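Local coordinates for protein B-agarase (Saccharophagus degradans, PDB 4BQ2) that hydrolyses agarose from the chain end as a family 50 exo-beta-agarase, cleaving its beta-glycosidic bonds, at residues Val437-Lys442 with Asp459-Arg465. Residues are numbered along the deposited sequence; the frame is centred on the assembly and turned at random.
Sequences VIGDFK and DPEFKVR
The carbonyl oxygen of Ile438 is gripped side-on by the guanidinium of Arg465. Arg465 NE makes the shorter, straighter bond, 2.8 Å to Ile438 O, in the carbonyl plane, with an N-H...O angle of 165°. Arg465 NH2 reaches Ile438 O from above that plane at 3.3 Å along a more bent path, and it also donates to Asp313 O, which helps fix the rotation of the group. The first torsion of the arginine, with CG anti to the carbonyl carbon, puts Arg465 CG at the edge of the Phe441 ring, 3.8 Å from Phe441 CD2; bends at chi2 and chi3 then bring NE and NH2 round to Ile438 O. One face of that ring receives the edge of Phe462 in a T-shaped pair, the planes 84° apart and Phe462 CD1 over the ring centre; Gly439 O sits over the opposite face. Val437 CG1 extends the apolar patch, touching Phe462 CE1 at 3.5 Å, and Pro455 packs against both phenylalanines.

At the helix start, Asp459 has CG anti to its own N (chi1 179°), an orientation that lets its carboxylate serve both segments. Asp459 OD2 accepts from Lys442 N at 2.8 Å, nearly straight, while Asp459 OD1 accepts from Glu461 N, which lies above the carboxylate plane at 3.1 Å.

The Asp459 OD1 bond to Glu461 N defines an N-cap. Together with the Arg465 bonds to Ile438 O, the reach of Asp459 OD2 to Lys442 N ties the irregular connection between strands 431-435 and 443-444 to the N-capped start of helix 460-477.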
loop_
_atom_site.group_PDB
_atom_site.type_symbol
_atom_site.label_atom_id
_atom_site.label_comp_id
_atom_site.label_asym_id
_atom_site.label_seq_id
_atom_site.Cartn_x
_atom_site.Cartn_y
_atom_site.Cartn_z
ATOM N N VAL A 437 15.519 -7.648 6.881
ATOM C CA VAL A 437 16.907 -8.031 6.652
ATOM C C VAL A 437 17.545 -6.940 5.812
ATOM O O VAL A 437 17.299 -6.826 4.599
ATOM C CB VAL A 437 17.045 -9.431 5.979
ATOM C CG1 VAL A 437 18.528 -9.839 5.822
ATOM C CG2 VAL A 437 16.296 -10.445 6.805
ATOM N N ILE A 438 18.363 -6.129 6.486
ATOM C CA ILE A 438 19.051 -5.030 5.837
ATOM C C ILE A 438 20.520 -5.132 6.199
ATOM O O ILE A 438 20.891 -5.802 7.171
ATOM C CB ILE A 438 18.469 -3.646 6.251
ATOM C CG1 ILE A 438 18.745 -3.342 7.746
ATOM C CG2 ILE A 438 16.971 -3.578 5.934
ATOM C CD1 ILE A 438 18.336 -1.932 8.207
ATOM N N GLY A 439 21.364 -4.461 5.438
ATOM C CA GLY A 439 22.795 -4.522 5.743
ATOM C C GLY A 439 23.658 -4.229 4.530
ATOM O O GLY A 439 23.159 -3.793 3.507
ATOM N N ASP A 440 24.954 -4.473 4.648
ATOM C CA ASP A 440 25.880 -4.116 3.577
ATOM C C ASP A 440 26.156 -5.240 2.597
ATOM O O ASP A 440 27.125 -5.133 1.839
ATOM C CB ASP A 440 27.223 -3.672 4.178
ATOM C CG ASP A 440 27.095 -2.437 5.005
ATOM O OD1 ASP A 440 26.328 -1.542 4.577
ATOM O OD2 ASP A 440 27.748 -2.373 6.079
ATOM N N PHE A 441 25.361 -6.315 2.651
ATOM C CA PHE A 441 25.537 -7.487 1.786
ATOM C C PHE A 441 25.452 -7.065 0.326
ATOM O O PHE A 441 24.957 -5.990 0.012
ATOM C CB PHE A 441 24.529 -8.613 2.102
ATOM C CG PHE A 441 23.100 -8.122 2.341
ATOM C CD1 PHE A 441 22.297 -7.661 1.278
ATOM C CD2 PHE A 441 22.570 -8.101 3.631
ATOM C CE1 PHE A 441 21.003 -7.215 1.512
ATOM C CE2 PHE A 441 21.278 -7.644 3.872
ATOM C CZ PHE A 441 20.485 -7.206 2.816
ATOM N N LYS A 442 25.947 -7.912 -0.565
ATOM C CA LYS A 442 25.892 -7.610 -1.996
ATOM C C LYS A 442 24.434 -7.618 -2.439
ATOM O O LYS A 442 23.590 -8.231 -1.768
ATOM C CB LYS A 442 26.702 -8.637 -2.774
ATOM C CG LYS A 442 28.226 -8.475 -2.649
ATOM C CD LYS A 442 28.888 -9.728 -3.202
ATOM C CE LYS A 442 30.355 -9.876 -2.822
ATOM N NZ LYS A 442 31.209 -8.852 -3.471
ATOM N N ASP A 459 25.221 -14.426 -1.217
ATOM C CA ASP A 459 26.308 -13.812 -0.459
ATOM C C ASP A 459 26.206 -14.284 1.012
ATOM O O ASP A 459 25.143 -14.169 1.631
ATOM C CB ASP A 459 26.213 -12.283 -0.597
ATOM C CG ASP A 459 27.299 -11.531 0.176
ATOM O OD1 ASP A 459 28.151 -12.167 0.839
ATOM O OD2 ASP A 459 27.259 -10.279 0.146
ATOM N N PRO A 460 27.295 -14.866 1.559
ATOM C CA PRO A 460 27.229 -15.318 2.969
ATOM C C PRO A 460 26.794 -14.213 3.961
ATOM O O PRO A 460 26.102 -14.500 4.936
ATOM C CB PRO A 460 28.666 -15.803 3.247
ATOM C CG PRO A 460 29.130 -16.306 1.882
ATOM C CD PRO A 460 28.556 -15.306 0.897
ATOM N N GLU A 461 27.157 -12.965 3.679
ATOM C CA GLU A 461 26.731 -11.813 4.474
ATOM C C GLU A 461 25.224 -11.586 4.491
ATOM O O GLU A 461 24.706 -11.052 5.494
ATOM C CB GLU A 461 27.452 -10.529 4.049
ATOM C CG GLU A 461 27.161 -9.301 4.925
ATOM C CD GLU A 461 27.726 -9.418 6.344
ATOM O OE1 GLU A 461 28.498 -10.381 6.623
ATOM O OE2 GLU A 461 27.398 -8.542 7.185
ATOM N N PHE A 462 24.508 -11.962 3.416
ATOM C CA PHE A 462 23.052 -11.937 3.509
ATOM C C PHE A 462 22.564 -12.844 4.667
ATOM O O PHE A 462 21.757 -12.424 5.512
ATOM C CB PHE A 462 22.346 -12.288 2.179
ATOM C CG PHE A 462 20.829 -12.335 2.312
ATOM C CD1 PHE A 462 20.091 -11.163 2.490
ATOM C CD2 PHE A 462 20.153 -13.554 2.326
ATOM C CE1 PHE A 462 18.708 -11.201 2.644
ATOM C CE2 PHE A 462 18.757 -13.596 2.473
ATOM C CZ PHE A 462 18.044 -12.422 2.640
ATOM N N LYS A 463 23.068 -14.075 4.725
ATOM C CA LYS A 463 22.694 -14.969 5.818
ATOM C C LYS A 463 23.114 -14.426 7.192
ATOM O O LYS A 463 22.361 -14.524 8.186
ATOM C CB LYS A 463 23.293 -16.371 5.600
ATOM C CG LYS A 463 23.049 -17.324 6.777
ATOM C CD LYS A 463 23.368 -18.772 6.389
ATOM C CE LYS A 463 23.344 -19.698 7.590
ATOM N NZ LYS A 463 23.564 -21.118 7.167
ATOM N N VAL A 464 24.318 -13.858 7.264
ATOM C CA VAL A 464 24.760 -13.182 8.503
ATOM C C VAL A 464 23.697 -12.165 8.987
ATOM O O VAL A 464 23.312 -12.140 10.164
ATOM C CB VAL A 464 26.162 -12.512 8.314
ATOM C CG1 VAL A 464 26.592 -11.705 9.551
ATOM C CG2 VAL A 464 27.206 -13.575 7.992
ATOM N N ARG A 465 23.201 -11.349 8.068
ATOM C CA ARG A 465 22.288 -10.301 8.427
ATOM C C ARG A 465 20.898 -10.865 8.734
ATOM O O ARG A 465 20.217 -10.354 9.644
ATOM C CB ARG A 465 22.270 -9.219 7.322
ATOM C CG ARG A 465 23.542 -8.353 7.266
ATOM C CD ARG A 465 23.860 -7.738 8.635
ATOM N NE ARG A 465 22.811 -6.788 8.992
ATOM C CZ ARG A 465 22.699 -6.155 10.159
ATOM N NH1 ARG A 465 23.562 -6.367 11.152
ATOM N NH2 ARG A 465 21.699 -5.295 10.329
HETATM O O HOH W 1 25.862 -5.814 6.609
#